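Local coordinates for protein mediator of RNA polymerase II transcription subunit 18 (Schizosaccharomyces pombe, PDB 3C0T) that serves as a component of the Mediator complex, the coactivator that bridges gene-specific regulators and the basal RNA polymerase II transcription machinery, at residues T31-P41 / S54-E63; S86-R97 / F199-L207. All blocks are in the same frame, centred on the assembly; numbering follows the deposited sequence.

Both contacts reach the same antiparallel sheet, yet they sit on opposite sides of the chain's centre, with their own centres 23 Å apart and their nearest atoms about 7 Å apart, not touching. Contact 1 comes first along the chain and joins two neighbouring strands, 27-41 and 56-61. Contact 2 follows: residues 86-97 lead into strand 95-104 and receive the C-terminal tail, 199-207, from the far end of the sequence. Strand 78-83 bridges the two, pairing with 56-61 on one side and with 95-104 on the other; Glu83 at its end makes long, weak ion pairs with Arg57 and Arg97. Each contact also touches a chain of another protein, as suits a subunit of a larger complex.

Contact 1: T31-P41 / S54-E63; sequences TILEFWVVYRP and SWLRLCSNIE
Trp36 and Cys59 meet near the middle of an antiparallel strand pair, 31-41 against 56-61, within the sheet of Med18, a CYTH-clan family. Hydrogen-bonded pairs Phe35-Ser60, Val37-Leu58 and Tyr39-Leu56 alternate with non-hydrogen-bonded ones such as Trp36-Cys59. From Trp36 CB, which lies 3.8 Å from Leu58 O, the side chain leans over the neighbouring strand. CG and CE3 lie by that carbonyl, CD2 and CH2 by Cys59 CB, CZ2 and CE2 by both Cys59 CB and SG, and CZ3 turns its edge to Arg57 CB at 3.9 Å. Cys59 CB sits 3.4 Å from the centroid of the six-membered ring and only 4° off its normal, a CH-pi contact; CE2 touches Cys59 SG at 3.6 Å in a sulfur-aromatic contact over the five-membered ring, the sulfur being carried there because it stands anti to its own backbone N (chi1 177°). NE1 turns back within its strand to Glu34 OE1, 3.0 Å away, approaching from above the carboxylate plane; that oxygen is also salt-bridged to Arg139. Tyr124, on the adjoining strand 118-133, meets the indole nearly parallel, and Tyr81 comes from strand 78-83, beyond 56-61. A serine in place of Trp36 would probably leave Cys59 without its aromatic cover and Glu34 with Arg139 but without the indole N-H. On the other face of the sheet, Val37 CG2 packs on Leu58 CD2 at 3.6 Å. Toward residue 41 Trp55 reaches across instead: Arg40 CB stands 3.5 Å from the centroid of its five-membered ring, and Pro41 CD presses on Trp55 CD1 at 3.4 Å.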
# COMPACT_ATOMS: atom_id res chain seq x y z
N THR A 31 -0.10 14.13 -2.76
CA THR A 31 -1.29 13.30 -2.79
C THR A 31 -0.99 11.97 -3.44
O THR A 31 -0.10 11.85 -4.27
CB THR A 31 -2.44 13.95 -3.57
OG1 THR A 31 -2.08 14.06 -4.95
CG2 THR A 31 -2.74 15.33 -3.04
N ILE A 32 -1.75 10.97 -3.02
CA ILE A 32 -1.64 9.62 -3.53
C ILE A 32 -3.03 9.17 -3.98
O ILE A 32 -3.99 9.24 -3.21
CB ILE A 32 -1.18 8.63 -2.42
CG1 ILE A 32 0.27 8.91 -2.00
CG2 ILE A 32 -1.39 7.20 -2.90
CD1 ILE A 32 1.31 8.70 -3.09
N LEU A 33 -3.14 8.74 -5.23
CA LEU A 33 -4.39 8.20 -5.75
C LEU A 33 -3.98 7.13 -6.76
O LEU A 33 -3.59 7.45 -7.89
CB LEU A 33 -5.25 9.27 -6.42
CG LEU A 33 -6.68 8.74 -6.67
CD1 LEU A 33 -7.38 8.55 -5.32
CD2 LEU A 33 -7.47 9.72 -7.53
N GLU A 34 -4.04 5.87 -6.34
CA GLU A 34 -3.63 4.75 -7.19
C GLU A 34 -4.72 3.72 -7.42
O GLU A 34 -5.57 3.48 -6.56
CB GLU A 34 -2.43 4.03 -6.55
CG GLU A 34 -1.31 4.96 -6.09
CD GLU A 34 -0.29 4.27 -5.19
OE1 GLU A 34 -0.67 3.36 -4.41
OE2 GLU A 34 0.90 4.65 -5.24
N PHE A 35 -4.70 3.10 -8.60
CA PHE A 35 -5.66 2.06 -8.93
C PHE A 35 -4.84 0.76 -8.95
O PHE A 35 -3.85 0.66 -9.69
CB PHE A 35 -6.29 2.29 -10.30
CG PHE A 35 -7.59 1.56 -10.50
CD1 PHE A 35 -8.80 2.23 -10.42
CD2 PHE A 35 -7.60 0.19 -10.71
CE1 PHE A 35 -10.02 1.55 -10.56
CE2 PHE A 35 -8.81 -0.51 -10.85
CZ PHE A 35 -10.02 0.18 -10.77
N TRP A 36 -5.23 -0.20 -8.12
CA TRP A 36 -4.54 -1.48 -8.04
C TRP A 36 -5.41 -2.61 -8.53
O TRP A 36 -6.58 -2.71 -8.14
CB TRP A 36 -4.14 -1.80 -6.59
CG TRP A 36 -3.04 -0.97 -6.03
CD1 TRP A 36 -3.16 0.29 -5.50
CD2 TRP A 36 -1.66 -1.32 -5.92
NE1 TRP A 36 -1.93 0.73 -5.08
CE2 TRP A 36 -0.99 -0.24 -5.32
CE3 TRP A 36 -0.91 -2.46 -6.28
CZ2 TRP A 36 0.39 -0.24 -5.06
CZ3 TRP A 36 0.46 -2.47 -6.02
CH2 TRP A 36 1.10 -1.37 -5.41
N VAL A 37 -4.85 -3.47 -9.37
CA VAL A 37 -5.57 -4.65 -9.85
C VAL A 37 -4.61 -5.81 -9.58
O VAL A 37 -3.43 -5.76 -9.92
CB VAL A 37 -5.92 -4.57 -11.37
CG1 VAL A 37 -6.37 -3.16 -11.72
CG2 VAL A 37 -4.73 -4.97 -12.22
N VAL A 38 -5.12 -6.85 -8.93
CA VAL A 38 -4.29 -7.99 -8.58
C VAL A 38 -4.66 -9.22 -9.40
O VAL A 38 -5.84 -9.51 -9.61
CB VAL A 38 -4.43 -8.30 -7.07
CG1 VAL A 38 -3.53 -9.45 -6.68
CG2 VAL A 38 -4.10 -7.05 -6.26
N TYR A 39 -3.64 -9.94 -9.87
CA TYR A 39 -3.82 -11.15 -10.67
C TYR A 39 -3.16 -12.35 -10.01
O TYR A 39 -2.04 -12.25 -9.49
CB TYR A 39 -3.23 -10.99 -12.07
CG TYR A 39 -4.08 -10.16 -12.99
CD1 TYR A 39 -4.06 -8.77 -12.93
CD2 TYR A 39 -4.92 -10.76 -13.92
CE1 TYR A 39 -4.85 -8.00 -13.77
CE2 TYR A 39 -5.73 -10.00 -14.77
CZ TYR A 39 -5.68 -8.62 -14.68
OH TYR A 39 -6.47 -7.85 -15.51
N ARG A 40 -3.84 -13.48 -10.03
CA ARG A 40 -3.31 -14.69 -9.42
C ARG A 40 -3.08 -15.73 -10.51
O ARG A 40 -3.71 -15.69 -11.56
CB ARG A 40 -4.30 -15.23 -8.40
CG ARG A 40 -5.59 -15.64 -9.04
CD ARG A 40 -6.60 -16.11 -8.04
NE ARG A 40 -7.82 -16.53 -8.73
CZ ARG A 40 -8.90 -17.01 -8.13
NH1 ARG A 40 -9.95 -17.36 -8.85
NH2 ARG A 40 -8.92 -17.14 -6.81
N PRO A 41 -2.17 -16.69 -10.25
CA PRO A 41 -1.87 -17.74 -11.23
C PRO A 41 -3.15 -18.49 -11.61
O PRO A 41 -3.98 -18.78 -10.76
CB PRO A 41 -0.88 -18.62 -10.48
CG PRO A 41 -0.13 -17.62 -9.64
CD PRO A 41 -1.26 -16.77 -9.10
N SER A 54 2.81 -14.72 -4.87
CA SER A 54 3.16 -14.96 -6.27
C SER A 54 2.17 -14.25 -7.19
O SER A 54 2.25 -14.37 -8.41
CB SER A 54 3.17 -16.46 -6.58
OG SER A 54 1.84 -16.98 -6.57
N TRP A 55 1.23 -13.52 -6.59
CA TRP A 55 0.23 -12.79 -7.37
C TRP A 55 0.82 -11.48 -7.89
O TRP A 55 1.64 -10.84 -7.22
CB TRP A 55 -1.01 -12.51 -6.52
CG TRP A 55 -1.71 -13.76 -6.04
CD1 TRP A 55 -1.26 -15.05 -6.15
CD2 TRP A 55 -2.98 -13.83 -5.38
NE1 TRP A 55 -2.17 -15.92 -5.59
CE2 TRP A 55 -3.23 -15.20 -5.11
CE3 TRP A 55 -3.92 -12.88 -4.98
CZ2 TRP A 55 -4.40 -15.64 -4.46
CZ3 TRP A 55 -5.09 -13.31 -4.34
CH2 TRP A 55 -5.31 -14.69 -4.08
N LEU A 56 0.41 -11.11 -9.10
CA LEU A 56 0.88 -9.89 -9.74
C LEU A 56 -0.01 -8.73 -9.30
O LEU A 56 -1.23 -8.76 -9.48
CB LEU A 56 0.81 -10.05 -11.27
CG LEU A 56 2.10 -10.38 -12.03
CD1 LEU A 56 3.18 -10.90 -11.11
CD2 LEU A 56 1.78 -11.39 -13.12
N ARG A 57 0.62 -7.71 -8.73
CA ARG A 57 -0.10 -6.54 -8.24
C ARG A 57 0.25 -5.35 -9.12
O ARG A 57 1.37 -4.84 -9.09
CB ARG A 57 0.31 -6.31 -6.78
CG ARG A 57 -0.01 -7.53 -5.92
CD ARG A 57 0.70 -7.55 -4.56
NE ARG A 57 0.44 -8.83 -3.90
CZ ARG A 57 -0.73 -9.16 -3.36
NH1 ARG A 57 -1.74 -8.30 -3.39
NH2 ARG A 57 -0.92 -10.37 -2.85
N LEU A 58 -0.72 -4.92 -9.92
CA LEU A 58 -0.52 -3.81 -10.84
C LEU A 58 -1.00 -2.49 -10.28
O LEU A 58 -2.13 -2.38 -9.79
CB LEU A 58 -1.23 -4.11 -12.17
CG LEU A 58 -0.58 -5.07 -13.17
CD1 LEU A 58 0.42 -5.98 -12.51
CD2 LEU A 58 -1.68 -5.90 -13.83
N CYS A 59 -0.14 -1.49 -10.36
CA CYS A 59 -0.48 -0.18 -9.85
C CYS A 59 -0.38 0.91 -10.90
O CYS A 59 0.63 1.05 -11.58
CB CYS A 59 0.42 0.19 -8.67
SG CYS A 59 0.10 1.84 -8.03
N SER A 60 -1.46 1.67 -11.02
CA SER A 60 -1.50 2.77 -11.96
C SER A 60 -1.78 4.05 -11.17
O SER A 60 -2.68 4.08 -10.33
CB SER A 60 -2.61 2.56 -12.98
OG SER A 60 -2.85 3.75 -13.70
N ASN A 61 -1.01 5.09 -11.44
CA ASN A 61 -1.22 6.36 -10.78
C ASN A 61 -2.36 7.07 -11.51
O ASN A 61 -2.16 7.60 -12.60
CB ASN A 61 0.07 7.20 -10.83
CG ASN A 61 -0.09 8.55 -10.16
OD1 ASN A 61 0.88 9.31 -10.04
ND2 ASN A 61 -1.30 8.86 -9.72
N ILE A 62 -3.55 7.05 -10.93
CA ILE A 62 -4.68 7.69 -11.59
C ILE A 62 -4.77 9.17 -11.29
O ILE A 62 -5.63 9.87 -11.80
CB ILE A 62 -6.02 7.00 -11.22
CG1 ILE A 62 -6.14 6.82 -9.72
CG2 ILE A 62 -6.10 5.66 -11.94
CD1 ILE A 62 -7.42 6.11 -9.30
N GLU A 63 -3.84 9.65 -10.46
CA GLU A 63 -3.78 11.06 -10.11
C GLU A 63 -3.48 11.85 -11.39
O GLU A 63 -3.76 13.04 -11.48
CB GLU A 63 -2.68 11.28 -9.07
CG GLU A 63 -2.26 12.72 -8.84
CD GLU A 63 -3.39 13.61 -8.37
OE1 GLU A 63 -3.10 14.76 -7.96
OE2 GLU A 63 -4.56 13.18 -8.42

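Contact 2: S86-R97 / F199-L207; sequences SEPKREDKCGIR and FCDLKNVRL
Ser86 and Leu207 grip each other through two bonds: Ser86 N donates to Leu207 O at 3.0 Å, from well above the plane of the terminal carboxylate, and Leu207 N donates to Ser86 OG, also 3.0 Å away, in an almost straight line (175°). The hydroxyl can receive that N-H because chi1 of 51° sets OG between its own N and carbonyl carbon. Beside this clasp, Leu207 CD1 lies over one face of the Arg97 guanidinium, 3.9 Å from CZ; Arg97 itself is salt-bridged to Glu3 on strand 2-10. The second tight point is Asn204. Its side-chain amide is laid against Gly95, with CG 3.4 Å from Gly95 CA, and ND2 reaches into the type II turn Arg90-Lys93, giving weak bonds to Arg90 O at 3.0 Å and to Lys93 O. Water 1 lies between Ser86 OG and Asn204 OD1, joining the two points. The C-terminal tail thus closes over the loop that leads into strand 95-104 and pins it from turn to strand. Matters are looser at the rim. Exposed Arg206 swings its guanidinium past Pro88 CB, with Ser86 O over one face of it, at an angle too poor for a hydrogen bond. Water 2 links Lys93 O with Asn204 N, weakly to the latter. At the chain end, water 3 donates to Leu207 OXT and accepts from Arg97 NH1, while a basic side chain on the chain of another protein forms a salt bridge with OXT.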
# COMPACT_ATOMS: atom_id res chain seq x y z
N SER A 86 6.01 -11.13 4.95
CA SER A 86 7.02 -10.53 5.80
C SER A 86 7.70 -11.62 6.60
O SER A 86 7.14 -12.70 6.80
CB SER A 86 6.39 -9.50 6.74
OG SER A 86 5.28 -10.04 7.43
N GLU A 87 8.92 -11.36 7.06
CA GLU A 87 9.67 -12.33 7.84
C GLU A 87 9.11 -12.46 9.25
O GLU A 87 8.71 -11.48 9.87
CB GLU A 87 11.14 -11.94 7.89
CG GLU A 87 11.80 -11.90 6.53
CD GLU A 87 13.19 -11.30 6.59
OE1 GLU A 87 13.82 -11.13 5.51
OE2 GLU A 87 13.66 -11.01 7.71
N PRO A 88 9.06 -13.70 9.78
CA PRO A 88 8.56 -13.95 11.13
C PRO A 88 9.67 -13.78 12.16
O PRO A 88 10.82 -13.55 11.80
CB PRO A 88 8.07 -15.39 11.04
CG PRO A 88 9.13 -16.00 10.17
CD PRO A 88 9.31 -14.96 9.07
N LYS A 89 9.31 -13.91 13.44
CA LYS A 89 10.27 -13.78 14.54
C LYS A 89 10.94 -12.41 14.57
O LYS A 89 12.06 -12.27 15.07
CB LYS A 89 11.37 -14.85 14.45
CG LYS A 89 10.96 -16.26 14.89
CD LYS A 89 9.99 -16.91 13.92
CE LYS A 89 9.75 -18.38 14.29
NZ LYS A 89 11.02 -19.16 14.26
N ARG A 90 10.26 -11.40 14.03
CA ARG A 90 10.79 -10.04 14.03
C ARG A 90 9.89 -9.14 14.85
O ARG A 90 9.91 -7.91 14.71
CB ARG A 90 10.91 -9.49 12.61
CG ARG A 90 12.15 -9.94 11.87
CD ARG A 90 12.36 -9.11 10.63
NE ARG A 90 12.66 -7.72 10.94
CZ ARG A 90 13.85 -7.27 11.34
NH1 ARG A 90 14.86 -8.12 11.48
NH2 ARG A 90 14.02 -5.98 11.60
N GLU A 91 9.09 -9.75 15.71
CA GLU A 91 8.19 -9.01 16.57
C GLU A 91 9.04 -8.06 17.41
O GLU A 91 10.19 -8.36 17.73
CB GLU A 91 7.43 -9.99 17.47
CG GLU A 91 6.14 -9.45 18.04
CD GLU A 91 5.16 -9.04 16.96
OE1 GLU A 91 5.46 -8.09 16.21
OE2 GLU A 91 4.08 -9.68 16.86
N ASP A 92 8.47 -6.91 17.76
CA ASP A 92 9.20 -5.91 18.56
C ASP A 92 10.36 -5.29 17.77
O ASP A 92 11.22 -4.61 18.33
CB ASP A 92 9.71 -6.54 19.86
CG ASP A 92 8.58 -6.87 20.84
OD1 ASP A 92 8.88 -7.47 21.90
OD2 ASP A 92 7.41 -6.53 20.55
N LYS A 93 10.35 -5.53 16.47
CA LYS A 93 11.36 -5.01 15.57
C LYS A 93 10.57 -4.56 14.34
O LYS A 93 9.39 -4.90 14.21
CB LYS A 93 12.35 -6.12 15.23
CG LYS A 93 13.78 -5.66 15.06
CD LYS A 93 14.76 -6.79 15.33
CE LYS A 93 16.20 -6.39 15.00
NZ LYS A 93 16.65 -5.13 15.69
N CYS A 94 11.18 -3.78 13.45
CA CYS A 94 10.46 -3.34 12.25
C CYS A 94 10.22 -4.55 11.33
O CYS A 94 10.98 -5.51 11.35
CB CYS A 94 11.26 -2.29 11.49
SG CYS A 94 12.58 -2.97 10.46
N GLY A 95 9.17 -4.49 10.52
CA GLY A 95 8.89 -5.60 9.63
C GLY A 95 9.76 -5.58 8.39
O GLY A 95 10.28 -4.53 8.00
N ILE A 96 9.94 -6.74 7.78
CA ILE A 96 10.73 -6.87 6.56
C ILE A 96 10.03 -7.84 5.61
O ILE A 96 9.59 -8.91 6.02
CB ILE A 96 12.15 -7.42 6.81
CG1 ILE A 96 12.92 -6.51 7.77
CG2 ILE A 96 12.92 -7.50 5.49
CD1 ILE A 96 14.35 -6.97 8.01
N ARG A 97 9.92 -7.45 4.34
CA ARG A 97 9.30 -8.32 3.36
C ARG A 97 9.92 -8.07 1.99
O ARG A 97 10.33 -6.95 1.68
CB ARG A 97 7.80 -8.09 3.28
CG ARG A 97 7.43 -6.72 2.80
CD ARG A 97 5.96 -6.62 2.52
NE ARG A 97 5.63 -5.29 2.02
CZ ARG A 97 4.50 -4.99 1.39
NH1 ARG A 97 3.58 -5.92 1.20
NH2 ARG A 97 4.29 -3.75 0.96
N PHE A 199 1.79 10.79 18.45
CA PHE A 199 0.43 10.75 17.93
C PHE A 199 0.01 9.51 17.15
O PHE A 199 -1.04 9.51 16.53
CB PHE A 199 0.15 12.00 17.09
CG PHE A 199 1.20 12.28 16.05
CD1 PHE A 199 1.22 11.57 14.86
CD2 PHE A 199 2.16 13.26 16.28
CE1 PHE A 199 2.19 11.84 13.90
CE2 PHE A 199 3.13 13.54 15.33
CZ PHE A 199 3.15 12.83 14.14
N CYS A 200 0.82 8.46 17.19
CA CYS A 200 0.46 7.22 16.50
C CYS A 200 1.41 6.10 16.84
O CYS A 200 2.62 6.26 16.78
CB CYS A 200 0.46 7.41 14.98
SG CYS A 200 -0.07 5.89 14.10
N ASP A 201 0.85 4.94 17.19
CA ASP A 201 1.68 3.80 17.54
C ASP A 201 2.02 3.00 16.30
O ASP A 201 1.14 2.50 15.59
CB ASP A 201 0.96 2.91 18.56
CG ASP A 201 1.80 1.71 18.98
OD1 ASP A 201 2.97 1.90 19.41
OD2 ASP A 201 1.30 0.57 18.88
N LEU A 202 3.32 2.88 16.04
CA LEU A 202 3.80 2.15 14.88
C LEU A 202 4.47 0.84 15.30
O LEU A 202 5.32 0.83 16.20
CB LEU A 202 4.78 3.00 14.08
CG LEU A 202 4.24 4.28 13.45
CD1 LEU A 202 5.39 5.07 12.82
CD2 LEU A 202 3.18 3.94 12.40
N LYS A 203 4.08 -0.25 14.65
CA LYS A 203 4.67 -1.54 14.95
C LYS A 203 4.69 -2.48 13.76
O LYS A 203 4.07 -2.23 12.73
CB LYS A 203 3.96 -2.21 16.13
CG LYS A 203 2.54 -1.73 16.40
CD LYS A 203 1.54 -2.25 15.39
CE LYS A 203 0.14 -1.72 15.72
NZ LYS A 203 -0.91 -2.14 14.75
N ASN A 204 5.43 -3.57 13.93
CA ASN A 204 5.55 -4.59 12.91
C ASN A 204 4.22 -5.34 12.85
O ASN A 204 3.74 -5.85 13.85
CB ASN A 204 6.69 -5.55 13.28
CG ASN A 204 6.92 -6.64 12.23
OD1 ASN A 204 6.11 -6.82 11.31
ND2 ASN A 204 8.02 -7.37 12.38
N VAL A 205 3.62 -5.38 11.67
CA VAL A 205 2.36 -6.09 11.46
C VAL A 205 2.62 -7.01 10.29
O VAL A 205 3.26 -6.62 9.31
CB VAL A 205 1.21 -5.11 11.13
CG1 VAL A 205 -0.07 -5.88 10.86
CG2 VAL A 205 1.00 -4.15 12.28
N ARG A 206 2.13 -8.25 10.37
CA ARG A 206 2.37 -9.20 9.30
C ARG A 206 1.75 -8.80 7.97
O ARG A 206 0.60 -8.34 7.92
CB ARG A 206 1.88 -10.60 9.70
CG ARG A 206 2.45 -11.69 8.81
CD ARG A 206 2.39 -13.06 9.45
NE ARG A 206 3.55 -13.88 9.10
CZ ARG A 206 4.78 -13.67 9.56
NH1 ARG A 206 5.78 -14.46 9.18
NH2 ARG A 206 5.02 -12.68 10.42
N LEU A 207 2.51 -8.97 6.90
CA LEU A 207 2.06 -8.64 5.55
C LEU A 207 2.31 -9.80 4.57
O LEU A 207 3.06 -10.73 4.93
CB LEU A 207 2.79 -7.39 5.05
CG LEU A 207 2.34 -6.04 5.62
CD1 LEU A 207 3.24 -4.93 5.11
CD2 LEU A 207 0.89 -5.78 5.22
OXT LEU A 207 1.75 -9.75 3.45
O HOH W 1 5.62 -8.96 10.12
O HOH W 2 7.76 -3.47 16.46
O HOH W 3 3.16 -8.66 1.48